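Local coordinates for protein BsaWI endonuclease (Geobacillus stearothermophilus, PDB 4ZSF) that probably acts as a metal-dependent PD-(D/E)XK restriction endonuclease that binds double-stranded DNA as a pair of subunits and cuts it, at residues 7-11 / 55-60; 33-37 / 52-56. All coordinates share one frame; numbering follows the deposited sequence. Where two conformers were deposited one is given.

Contact 1 of 2, residues 7-11 / 55-60; sequences CISTY and AVYSAH
Cys7 meets Ala55 and Val56 where two helices pack in the N-terminal helical bundle. The segments lie on helices 3-22 and 49-65. The axes of the segments 7-11 and 55-60 come within 8.5 Å and cross at -53°. Small residues on 55-60 allow this close approach: the Ile8 and Ala59 CA atoms are only 5.0 Å apart.

Cys7 points at the second helix. Its CB meets the methyl of Ala55, with Cys7 CB to Ala55 CB at 3.7 Å. Its SG touches the same methyl and also the CG2 branch of Val56. These contacts are apolar.

Ile8 follows with the end of its longer branch. CD1 lies against Ala59 CB at 3.8 Å and is equally near the backbone Ala55 O. It also touches the OG of Ser58.

One turn after Cys7 comes Tyr11. Its CG is anti to the backbone N (chi1 169°), which sends the ring across toward His60. Ala59 CB packs at the root of the ring, with Tyr11 CD1 at 3.6 Å. The Ala59 methyl is thus shared by Ile8 and Tyr11. The peptide between Ala59 and His60 passes over one face of the phenol, with His60 N 4.0 Å above the plane and toward the rim.

The two rings meet rim to rim, their planes at 88°. Arg63 NE also bonds to the Tyr11 hydroxyl. His60 NE2 bonds to Ser82 OG of the second subunit. Both imidazole nitrogens thus have partners, for across the helices Tyr11 OH reaches the edge of the imidazole near its plane and hydrogen-bonds to His60 ND1 at 2.7 Å.

Contact 2 of 2, residues 33-37 / 52-56; sequences IRDTM and IWKAV
Trp53 presents the benzene edge of its indole to Met37. Met37 SD lies near the ring plane, 78° off the normal, and 3.7 Å from Trp53 CE3. This is a Met-aromatic contact made at the edge. Ile33 CG2 comes in obliquely, 3.5 Å from Trp53 CH2. Trp83 of the second subunit also meets the indole.

The Met37 chain bends at chi2 (61°), which carries SD in between the indole and Ile52. Ile52 CG2 touches Met37 SD at 3.6 Å. With an alanine in place of Met37 the sulfur contact is gone, and a gap would probably open between the Trp53 edge and Ile52 CG2, leaving the indole freer to shift.

Val56 fills the other end of the contact. Its CG1 branch packs on Ile33 CG2, and its CG2 branch on Thr36 CG2. The Thr36 hydroxyl turns back to its own helix and bonds to Ala32 O.

The segments 33-37 and 52-56, on helices 25-43 and 49-65, run roughly antiparallel, their directions 140° apart. Helix 3-22 packs on Thr36 through Thr10 and Tyr11. The second subunit packs on Ile33, Met37 and Trp53, with its Ala90, Met94 and Leu194.

Contacts 1 and 2 lie side by side, their centres 6 Å apart. Both end on helix 49-65 and share Ala55 and Val56. Along the chain, helix 3-22 comes first, then helix 25-43, then helix 49-65, which packs on both. The first two helices also touch directly: Cys7 O is 3.6 Å from Thr36 CG2. The three helices thus form one small core. It sits on the N-terminal side of the long helix 70-103, which leads toward the mixed sheet. The contact centres are about 34 and 33 Å from the centre of the chain and away from the annotated calcium site. Both contacts touch the second subunit, so this core also contributes to the dimer interface.

Contact 1 of 2, residues 7-11 / 55-60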
loop_
_atom_site.group_PDB
_atom_site.type_symbol
_atom_site.label_atom_id
_atom_site.label_comp_id
_atom_site.label_asym_id
_atom_site.label_seq_id
_atom_site.Cartn_x
_atom_site.Cartn_y
_atom_site.Cartn_z
ATOM N N CYS A 7 25.340 -16.740 5.229
ATOM C CA CYS A 7 23.961 -16.581 4.650
ATOM C C CYS A 7 24.030 -16.485 3.149
ATOM O O CYS A 7 23.199 -17.064 2.439
ATOM C CB CYS A 7 23.253 -15.351 5.177
ATOM S SG CYS A 7 22.692 -15.590 6.857
ATOM N N ILE A 8 25.014 -15.739 2.669
ATOM C CA ILE A 8 25.156 -15.518 1.232
ATOM C C ILE A 8 25.348 -16.890 0.548
ATOM O O ILE A 8 24.693 -17.226 -0.480
ATOM C CB ILE A 8 26.396 -14.644 0.905
ATOM C CG1 ILE A 8 26.234 -13.175 1.329
ATOM C CG2 ILE A 8 26.794 -14.766 -0.562
ATOM C CD1 ILE A 8 24.905 -12.614 1.119
ATOM N N SER A 9 26.230 -17.695 1.127
ATOM C CA SER A 9 26.645 -18.928 0.464
ATOM C C SER A 9 25.555 -19.981 0.622
ATOM O O SER A 9 25.289 -20.756 -0.291
ATOM C CB SER A 9 27.993 -19.423 1.021
ATOM O OG SER A 9 27.834 -19.978 2.311
ATOM N N THR A 10 24.898 -19.985 1.774
ATOM C CA THR A 10 23.867 -20.974 2.048
ATOM C C THR A 10 22.585 -20.724 1.239
ATOM O O THR A 10 21.995 -21.677 0.685
ATOM C CB THR A 10 23.562 -21.013 3.556
ATOM O OG1 THR A 10 24.774 -21.372 4.272
ATOM C CG2 THR A 10 22.430 -22.001 3.889
ATOM N N TYR A 11 22.174 -19.447 1.150
ATOM C CA TYR A 11 20.977 -19.109 0.325
ATOM C C TYR A 11 21.228 -19.596 -1.135
ATOM O O TYR A 11 20.368 -20.210 -1.762
ATOM C CB TYR A 11 20.743 -17.622 0.365
ATOM C CG TYR A 11 19.709 -17.178 -0.645
ATOM C CD1 TYR A 11 20.119 -16.852 -1.930
ATOM C CD2 TYR A 11 18.359 -17.118 -0.325
ATOM C CE1 TYR A 11 19.196 -16.454 -2.898
ATOM C CE2 TYR A 11 17.416 -16.724 -1.280
ATOM C CZ TYR A 11 17.865 -16.416 -2.567
ATOM O OH TYR A 11 16.986 -16.037 -3.533
ATOM N N ALA A 55 20.985 -10.299 6.016
ATOM C CA ALA A 55 21.976 -10.964 5.176
ATOM C C ALA A 55 21.282 -11.867 4.129
ATOM O O ALA A 55 21.706 -11.953 2.981
ATOM C CB ALA A 55 22.924 -11.789 6.083
ATOM N N VAL A 56 20.180 -12.475 4.533
ATOM C CA VAL A 56 19.370 -13.283 3.600
ATOM C C VAL A 56 18.773 -12.380 2.504
ATOM O O VAL A 56 18.735 -12.684 1.315
ATOM C CB VAL A 56 18.230 -13.977 4.367
ATOM C CG1 VAL A 56 17.305 -14.720 3.380
ATOM C CG2 VAL A 56 18.887 -15.018 5.354
ATOM N N TYR A 57 18.282 -11.254 2.951
ATOM C CA TYR A 57 17.803 -10.205 1.975
ATOM C C TYR A 57 18.895 -9.855 0.962
ATOM O O TYR A 57 18.637 -9.784 -0.255
ATOM C CB TYR A 57 17.411 -8.991 2.752
ATOM C CG TYR A 57 17.230 -7.715 1.959
ATOM C CD1 TYR A 57 16.057 -7.512 1.226
ATOM C CD2 TYR A 57 18.215 -6.721 1.962
ATOM C CE1 TYR A 57 15.830 -6.232 0.541
ATOM C CE2 TYR A 57 18.033 -5.462 1.255
ATOM C CZ TYR A 57 16.836 -5.250 0.580
ATOM O OH TYR A 57 16.689 -4.009 -0.047
ATOM N N SER A 58 20.100 -9.619 1.465
ATOM C CA SER A 58 21.243 -9.295 0.621
ATOM C C SER A 58 21.451 -10.388 -0.422
ATOM O O SER A 58 21.687 -10.092 -1.588
ATOM C CB SER A 58 22.521 -9.133 1.454
ATOM O OG SER A 58 23.613 -8.751 0.629
ATOM N N ALA A 59 21.352 -11.653 0.002
ATOM C CA ALA A 59 21.617 -12.782 -0.895
ATOM C C ALA A 59 20.525 -12.838 -1.942
ATOM O O ALA A 59 20.795 -13.042 -3.137
ATOM C CB ALA A 59 21.687 -14.114 -0.100
ATOM N N HIS A 60 19.302 -12.636 -1.506
ATOM C CA HIS A 60 18.178 -12.744 -2.436
ATOM C C HIS A 60 18.262 -11.589 -3.430
ATOM O O HIS A 60 18.100 -11.771 -4.639
ATOM C CB HIS A 60 16.816 -12.704 -1.706
ATOM C CG HIS A 60 15.633 -12.776 -2.638
ATOM N ND1 HIS A 60 15.237 -13.954 -3.253
ATOM C CD2 HIS A 60 14.773 -11.813 -3.067
ATOM C CE1 HIS A 60 14.163 -13.717 -3.993
ATOM N NE2 HIS A 60 13.848 -12.431 -3.888
#

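Contact 2 of 2, residues 33-37 / 52-56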
loop_
_atom_site.group_PDB
_atom_site.type_symbol
_atom_site.label_atom_id
_atom_site.label_comp_id
_atom_site.label_asym_id
_atom_site.label_seq_id
_atom_site.Cartn_x
_atom_site.Cartn_y
_atom_site.Cartn_z
ATOM N N ILE A 33 15.102 -18.945 1.505
ATOM C CA ILE A 33 14.990 -17.918 2.539
ATOM C C ILE A 33 14.750 -18.541 3.925
ATOM O O ILE A 33 15.462 -18.250 4.910
ATOM C CB ILE A 33 13.885 -16.929 2.204
ATOM C CG1 ILE A 33 14.323 -16.089 1.008
ATOM C CG2 ILE A 33 13.609 -15.939 3.397
ATOM C CD1 ILE A 33 13.054 -15.339 0.343
ATOM N N ARG A 34 13.762 -19.419 3.978
ATOM C CA ARG A 34 13.348 -20.061 5.235
ATOM C C ARG A 34 14.491 -20.882 5.808
ATOM O O ARG A 34 14.832 -20.806 7.005
ATOM C CB ARG A 34 12.112 -20.928 4.869
ATOM C CG ARG A 34 11.372 -21.724 5.845
ATOM C CD ARG A 34 10.060 -22.121 5.061
ATOM N NE ARG A 34 10.275 -23.225 4.123
ATOM C CZ ARG A 34 9.853 -23.324 2.845
ATOM N NH1 ARG A 34 9.179 -22.367 2.206
ATOM N NH2 ARG A 34 10.156 -24.435 2.180
ATOM N N ASP A 35 15.090 -21.702 4.951
ATOM C CA ASP A 35 16.098 -22.648 5.480
ATOM C C ASP A 35 17.421 -21.974 5.773
ATOM O O ASP A 35 18.173 -22.402 6.672
ATOM C CB ASP A 35 16.291 -23.804 4.481
ATOM C CG ASP A 35 15.112 -24.807 4.490
ATOM O OD1 ASP A 35 14.073 -24.624 5.210
ATOM O OD2 ASP A 35 15.226 -25.760 3.692
ATOM N N THR A 36 17.718 -20.882 5.069
ATOM C CA THR A 36 18.954 -20.158 5.387
ATOM C C THR A 36 18.742 -19.446 6.728
ATOM O O THR A 36 19.664 -19.436 7.540
ATOM C CB THR A 36 19.337 -19.158 4.294
ATOM O OG1 THR A 36 19.549 -19.909 3.080
ATOM C CG2 THR A 36 20.664 -18.398 4.666
ATOM N N MET A 37 17.570 -18.824 6.931
ATOM C CA MET A 37 17.274 -18.139 8.220
ATOM C C MET A 37 17.432 -19.169 9.377
ATOM O O MET A 37 18.111 -18.935 10.392
ATOM C CB MET A 37 15.866 -17.532 8.195
ATOM C CG MET A 37 15.486 -16.790 9.494
ATOM S SD MET A 37 16.597 -15.386 9.862
ATOM C CE MET A 37 15.441 -14.486 10.908
ATOM N N ILE A 52 20.590 -11.462 10.705
ATOM C CA ILE A 52 20.554 -12.606 9.804
ATOM C C ILE A 52 19.546 -12.400 8.642
ATOM O O ILE A 52 19.854 -12.661 7.456
ATOM C CB ILE A 52 20.223 -13.865 10.618
ATOM C CG1 ILE A 52 21.390 -14.082 11.601
ATOM C CG2 ILE A 52 20.128 -15.062 9.683
ATOM C CD1 ILE A 52 21.238 -15.353 12.385
ATOM N N TRP A 53 18.358 -11.946 8.977
ATOM C CA TRP A 53 17.332 -11.704 7.956
ATOM C C TRP A 53 17.857 -10.699 6.936
ATOM O O TRP A 53 17.638 -10.850 5.759
ATOM C CB TRP A 53 16.067 -11.141 8.607
ATOM C CG TRP A 53 14.813 -11.156 7.740
ATOM C CD1 TRP A 53 14.063 -10.071 7.340
ATOM C CD2 TRP A 53 14.127 -12.318 7.269
ATOM N NE1 TRP A 53 12.954 -10.513 6.655
ATOM C CE2 TRP A 53 12.981 -11.877 6.570
ATOM C CE3 TRP A 53 14.373 -13.693 7.366
ATOM C CZ2 TRP A 53 12.066 -12.761 6.011
ATOM C CZ3 TRP A 53 13.479 -14.578 6.788
ATOM C CH2 TRP A 53 12.333 -14.091 6.082
ATOM N N LYS A 54 18.563 -9.664 7.412
ATOM C CA LYS A 54 19.168 -8.702 6.460
ATOM C C LYS A 54 20.239 -9.312 5.534
ATOM O O LYS A 54 20.375 -8.913 4.392
ATOM C CB LYS A 54 19.804 -7.524 7.240
ATOM C CG LYS A 54 18.798 -6.612 7.829
ATOM C CD LYS A 54 19.556 -5.478 8.544
ATOM N N ALA A 55 20.985 -10.299 6.016
ATOM C CA ALA A 55 21.976 -10.964 5.176
ATOM C C ALA A 55 21.282 -11.867 4.129
ATOM O O ALA A 55 21.706 -11.953 2.981
ATOM C CB ALA A 55 22.924 -11.789 6.083
ATOM N N VAL A 56 20.180 -12.475 4.533
ATOM C CA VAL A 56 19.370 -13.283 3.600
ATOM C C VAL A 56 18.773 -12.380 2.504
ATOM O O VAL A 56 18.735 -12.684 1.315
ATOM C CB VAL A 56 18.230 -13.977 4.367
ATOM C CG1 VAL A 56 17.305 -14.720 3.380
ATOM C CG2 VAL A 56 18.887 -15.018 5.354
#